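Local structure of 1-deoxy-D-xylulose 5-phosphate reductoisomerase (Zymomonas mobilis, 1R0K) at residues Ala38-Lys43 / Ile59-Leu64; Ala48-Asn53 / Ala73-Glu78. The protein catalyses the NADPH-dependent rearrangement and reduction of 1-deoxy-D-xylulose 5-phosphate to 2-C-methyl-D-erythritol 4-phosphate, an early step of isoprenoid biosynthesis. One frame throughout, in Å; residues are numbered along the deposited sequence.

Both interactions lie in the Rossmann-type NADPH-binding domain and share helix 42-51: interaction 1 sits at its start, interaction 2 at its end, with centres 15 Å apart and nearest atoms about 5 Å apart. Along the chain their segments alternate: 38-43, 48-53, 59-64, 73-78. Interaction 1 joins the loops that leave strands 31-38 and 56-59, whereas interaction 2 joins the end of helix 42-51 to the loop between helix 65-72 and strand 78-81, an outermost strand of the seven-stranded parallel sheet. Two consecutive strand-helix units are thus tied together at both ends, with two of the predicted NADPH-binding residues, Arg40 and Asn41, at the first.

Interaction 1 (Ala38-Lys43 / Ile59-Leu64); sequences ANRNVK and IADPSL. With ACT (acetate ion), chain F.
Ala38 O accepts from Ala60 N (2.8 Å, N-H...O angle 159°), extending the parallel pairing of Ala38 with Ile59, and one residue on Asn39 O takes Asp61 N in its carbonyl plane. Arg40 NH1 reaches Asp61 OD2 at 2.8 Å. OD2 lies at the guanidinium edge, but the carboxylate is turned 66° against it and the N-H is poorly aimed, so this is a salt bridge with a weak hydrogen bond; the bend of the arginine chain at chi3 (59°) turns the group to it. Apolar packing completes the contact: Val42 CG2 touches both Ile59 CD1 (3.9 Å) and Leu64 CB (3.8 Å), at roughly a right angle, while Leu64 CD1 packs on the Arg40 backbone and CB. Leu68 of helix 65-72 backs Val42 and Ile59, and Asn41 OD1 caps helix 42-51 through Asp44 N. The N-H groups of Asn39, Arg40 and Asn41 converge on O of an acetate ion, probably from the crystallisation liquor, with Asn39 N at 2.9 Å; Thr13 OG1 also bonds the ion. Arg40 and Asn41 are predicted NADPH-binding residues, and a cluster of main-chain donors just after strand 31-38 is consistent with a cradle for an anionic part of the cofactor.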
loop_
_atom_site.group_PDB
_atom_site.type_symbol
_atom_site.label_atom_id
_atom_site.label_comp_id
_atom_site.label_asym_id
_atom_site.label_seq_id
_atom_site.Cartn_x
_atom_site.Cartn_y
_atom_site.Cartn_z
ATOM N N ALA B 38 34.310 -0.853 6.606
ATOM C CA ALA B 38 33.920 -0.535 7.970
ATOM C C ALA B 38 34.670 0.732 8.353
ATOM O O ALA B 38 35.490 1.228 7.582
ATOM C CB ALA B 38 34.281 -1.680 8.909
ATOM N N ASN B 39 34.383 1.262 9.535
ATOM C CA ASN B 39 35.043 2.474 9.996
ATOM C C ASN B 39 36.194 2.137 10.941
ATOM O O ASN B 39 37.350 2.428 10.644
ATOM C CB ASN B 39 34.034 3.384 10.700
ATOM C CG ASN B 39 34.629 4.723 11.087
ATOM O OD1 ASN B 39 35.192 5.428 10.251
ATOM N ND2 ASN B 39 34.501 5.083 12.360
ATOM N N ARG B 40 35.873 1.513 12.072
ATOM C CA ARG B 40 36.895 1.148 13.047
ATOM C C ARG B 40 36.814 -0.293 13.549
ATOM O O ARG B 40 37.736 -0.761 14.213
ATOM C CB ARG B 40 36.844 2.105 14.248
ATOM C CG ARG B 40 37.301 3.529 13.942
ATOM C CD ARG B 40 37.202 4.413 15.179
ATOM N NE ARG B 40 38.006 3.911 16.295
ATOM C CZ ARG B 40 39.335 3.954 16.345
ATOM N NH1 ARG B 40 40.026 4.477 15.342
ATOM N NH2 ARG B 40 39.974 3.475 17.404
ATOM N N ASN B 41 35.733 -1.002 13.233
ATOM C CA ASN B 41 35.582 -2.381 13.697
ATOM C C ASN B 41 36.240 -3.401 12.776
ATOM O O ASN B 41 35.572 -4.082 11.996
ATOM C CB ASN B 41 34.103 -2.738 13.860
ATOM C CG ASN B 41 33.898 -4.030 14.641
ATOM O OD1 ASN B 41 34.571 -5.036 14.396
ATOM N ND2 ASN B 41 32.963 -4.008 15.582
ATOM N N VAL B 42 37.559 -3.511 12.888
ATOM C CA VAL B 42 38.334 -4.438 12.078
ATOM C C VAL B 42 37.876 -5.884 12.261
ATOM O O VAL B 42 37.709 -6.622 11.287
ATOM C CB VAL B 42 39.837 -4.344 12.434
ATOM C CG1 VAL B 42 40.633 -5.334 11.608
ATOM C CG2 VAL B 42 40.335 -2.928 12.202
ATOM N N LYS B 43 37.676 -6.286 13.511
ATOM C CA LYS B 43 37.257 -7.650 13.821
ATOM C C LYS B 43 36.018 -8.068 13.041
ATOM O O LYS B 43 36.022 -9.071 12.326
ATOM C CB LYS B 43 36.984 -7.787 15.324
ATOM C CG LYS B 43 36.448 -9.154 15.738
ATOM C CD LYS B 43 37.402 -10.277 15.351
ATOM C CE LYS B 43 36.848 -11.640 15.746
ATOM N NZ LYS B 43 36.605 -11.751 17.212
ATOM N N ILE B 59 39.077 -0.760 5.732
ATOM C CA ILE B 59 38.856 -0.152 7.030
ATOM C C ILE B 59 39.113 1.341 6.805
ATOM O O ILE B 59 40.177 1.735 6.335
ATOM C CB ILE B 59 39.813 -0.746 8.099
ATOM C CG1 ILE B 59 39.386 -0.277 9.492
ATOM C CG2 ILE B 59 41.258 -0.367 7.796
ATOM C CD1 ILE B 59 38.037 -0.805 9.916
ATOM N N ALA B 60 38.117 2.164 7.110
ATOM C CA ALA B 60 38.213 3.605 6.907
ATOM C C ALA B 60 39.394 4.264 7.606
ATOM O O ALA B 60 40.085 5.100 7.027
ATOM C CB ALA B 60 36.914 4.273 7.347
ATOM N N ASP B 61 39.616 3.887 8.858
ATOM C CA ASP B 61 40.696 4.453 9.649
ATOM C C ASP B 61 42.060 3.926 9.199
ATOM O O ASP B 61 42.371 2.749 9.379
ATOM C CB ASP B 61 40.463 4.117 11.122
ATOM C CG ASP B 61 41.251 5.006 12.050
ATOM O OD1 ASP B 61 42.492 5.045 11.913
ATOM O OD2 ASP B 61 40.627 5.667 12.911
ATOM N N PRO B 62 42.898 4.796 8.608
ATOM C CA PRO B 62 44.222 4.365 8.145
ATOM C C PRO B 62 45.049 3.761 9.271
ATOM O O PRO B 62 45.875 2.880 9.044
ATOM C CB PRO B 62 44.841 5.658 7.613
ATOM C CG PRO B 62 43.654 6.444 7.169
ATOM C CD PRO B 62 42.677 6.218 8.300
ATOM N N SER B 63 44.813 4.241 10.487
ATOM C CA SER B 63 45.538 3.778 11.667
ATOM C C SER B 63 45.307 2.297 11.947
ATOM O O SER B 63 46.092 1.662 12.649
ATOM C CB SER B 63 45.108 4.587 12.896
ATOM O OG SER B 63 45.084 5.981 12.621
ATOM N N LEU B 64 44.231 1.746 11.397
ATOM C CA LEU B 64 43.905 0.346 11.634
ATOM C C LEU B 64 44.264 -0.592 10.487
ATOM O O LEU B 64 43.931 -1.774 10.530
ATOM C CB LEU B 64 42.409 0.210 11.950
ATOM C CG LEU B 64 41.871 1.043 13.120
ATOM C CD1 LEU B 64 40.377 0.803 13.275
ATOM C CD2 LEU B 64 42.603 0.672 14.404
HETATM C C ACT F . 32.400 0.879 12.644
HETATM O O ACT F . 33.055 0.080 11.845
HETATM O OXT ACT F . 32.916 1.731 13.438
HETATM C CH3 ACT F . 30.906 0.867 12.702
#

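Interaction 2 (Ala48-Asn53 / Ala73-Glu78)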
loop_
_atom_site.group_PDB
_atom_site.type_symbol
_atom_site.label_atom_id
_atom_site.label_comp_id
_atom_site.label_asym_id
_atom_site.label_seq_id
_atom_site.Cartn_x
_atom_site.Cartn_y
_atom_site.Cartn_z
ATOM N N ALA B 48 33.352 -10.951 8.525
ATOM C CA ALA B 48 32.343 -10.883 7.469
ATOM C C ALA B 48 32.981 -11.094 6.101
ATOM O O ALA B 48 32.456 -11.832 5.262
ATOM C CB ALA B 48 31.638 -9.535 7.508
ATOM N N ALA B 49 34.117 -10.443 5.878
ATOM C CA ALA B 49 34.824 -10.554 4.609
ATOM C C ALA B 49 35.230 -11.998 4.331
ATOM O O ALA B 49 35.040 -12.509 3.225
ATOM C CB ALA B 49 36.056 -9.656 4.623
ATOM N N LYS B 50 35.793 -12.655 5.340
ATOM C CA LYS B 50 36.228 -14.036 5.188
ATOM C C LYS B 50 35.051 -14.987 4.988
ATOM O O LYS B 50 35.131 -15.916 4.188
ATOM C CB LYS B 50 37.065 -14.461 6.401
ATOM C CG LYS B 50 38.415 -13.760 6.461
ATOM C CD LYS B 50 39.303 -14.298 7.568
ATOM C CE LYS B 50 38.792 -13.918 8.937
ATOM N NZ LYS B 50 39.734 -14.399 9.983
ATOM N N ARG B 51 33.960 -14.751 5.708
ATOM C CA ARG B 51 32.776 -15.594 5.585
ATOM C C ARG B 51 32.218 -15.548 4.170
ATOM O O ARG B 51 31.961 -16.586 3.558
ATOM C CB ARG B 51 31.671 -15.134 6.531
ATOM C CG ARG B 51 31.965 -15.275 7.995
ATOM C CD ARG B 51 30.662 -15.256 8.768
ATOM N NE ARG B 51 29.865 -14.064 8.494
ATOM C CZ ARG B 51 30.035 -12.897 9.106
ATOM N NH1 ARG B 51 29.263 -11.861 8.795
ATOM N NH2 ARG B 51 30.970 -12.767 10.041
ATOM N N THR B 52 32.025 -14.333 3.663
ATOM C CA THR B 52 31.469 -14.126 2.329
ATOM C C THR B 52 32.491 -14.234 1.209
ATOM O O THR B 52 32.158 -14.020 0.042
ATOM C CB THR B 52 30.796 -12.751 2.228
ATOM O OG1 THR B 52 31.780 -11.725 2.412
ATOM C CG2 THR B 52 29.716 -12.615 3.299
ATOM N N ASN B 53 33.729 -14.564 1.560
ATOM C CA ASN B 53 34.784 -14.700 0.563
ATOM C C ASN B 53 34.847 -13.416 -0.264
ATOM O O ASN B 53 34.961 -13.456 -1.490
ATOM C CB ASN B 53 34.485 -15.893 -0.350
ATOM C CG ASN B 53 35.644 -16.239 -1.262
ATOM O OD1 ASN B 53 35.484 -16.984 -2.229
ATOM N ND2 ASN B 53 36.822 -15.706 -0.957
ATOM N N ALA B 73 45.138 -12.388 7.153
ATOM C CA ALA B 73 46.263 -13.245 6.805
ATOM C C ALA B 73 45.791 -14.688 6.634
ATOM O O ALA B 73 45.056 -15.212 7.473
ATOM C CB ALA B 73 47.331 -13.166 7.887
ATOM N N GLY B 74 46.204 -15.319 5.538
ATOM C CA GLY B 74 45.816 -16.695 5.289
ATOM C C GLY B 74 44.625 -16.834 4.361
ATOM O O GLY B 74 44.377 -17.912 3.816
ATOM N N SER B 75 43.884 -15.745 4.179
ATOM C CA SER B 75 42.713 -15.754 3.311
ATOM C C SER B 75 43.047 -15.157 1.950
ATOM O O SER B 75 44.206 -14.860 1.653
ATOM C CB SER B 75 41.573 -14.952 3.946
ATOM O OG SER B 75 41.879 -13.567 3.972
ATOM N N SER B 76 42.020 -14.983 1.128
ATOM C CA SER B 76 42.188 -14.419 -0.202
ATOM C C SER B 76 41.521 -13.051 -0.284
ATOM O O SER B 76 41.312 -12.512 -1.369
ATOM C CB SER B 76 41.594 -15.365 -1.247
ATOM O OG SER B 76 40.302 -15.798 -0.857
ATOM N N VAL B 77 41.191 -12.493 0.877
ATOM C CA VAL B 77 40.551 -11.188 0.950
ATOM C C VAL B 77 41.589 -10.070 0.913
ATOM O O VAL B 77 42.504 -10.035 1.738
ATOM C CB VAL B 77 39.736 -11.033 2.248
ATOM C CG1 VAL B 77 39.063 -9.667 2.276
ATOM C CG2 VAL B 77 38.702 -12.143 2.353
ATOM N N GLU B 78 41.443 -9.161 -0.046
ATOM C CA GLU B 78 42.353 -8.030 -0.181
ATOM C C GLU B 78 42.101 -7.065 0.969
ATOM O O GLU B 78 40.960 -6.870 1.386
ATOM C CB GLU B 78 42.113 -7.305 -1.508
ATOM C CG GLU B 78 42.519 -8.087 -2.747
ATOM C CD GLU B 78 42.012 -7.446 -4.031
ATOM O OE1 GLU B 78 42.145 -6.212 -4.178
ATOM O OE2 GLU B 78 41.488 -8.178 -4.898
#
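Ala48 O, one residue before the Ala49 that meets Val77, is gripped from opposite faces of its carbonyl plane by two groups of the same residue: Thr52 N at 3.0 Å and Thr52 OG1 at 2.9 Å. With OG1 set between the backbone N and the carbonyl carbon (chi1 63°), the hydroxyl faces back along the helix. The double grip holds the last turn of helix 42-51 closed. Asn53 then takes positive phi and ends the helix in a Schellman motif, its own N bonding weakly back to Lys50 O. Across the contact Val77 supplies both methyls: CG1, anti to its backbone N (chi1 -179°), meets Ala49 CB at 3.8 Å, while CG2 lies against Ala49 O, also at 3.8 Å. Further out, the aliphatic part of Lys50 runs past the loop, with CG 4.2 Å from Ser75 CB, and NZ reaches across to Ala71 O at the end of helix 65-72, just before segment 73-78, and is hydrogen-bonded to it. Ser75 OG bonds to Leu72 O and weakly accepts Val77 N, tying the loop to the end of helix 65-72; Leu72 itself packs against both Lys50 and Val77. Asn53 ND2 lies 3.5 Å from Ser76 OG. The contact across the segments is therefore mainly apolar. Ala48 and Thr52 pack instead on strand 31-38 and helix 15-25. Here neighbouring beta-alpha-beta crossovers of the Rossmann fold pack together, the end of helix 42-51 against the loop from helix 65-72 into strand 78-81.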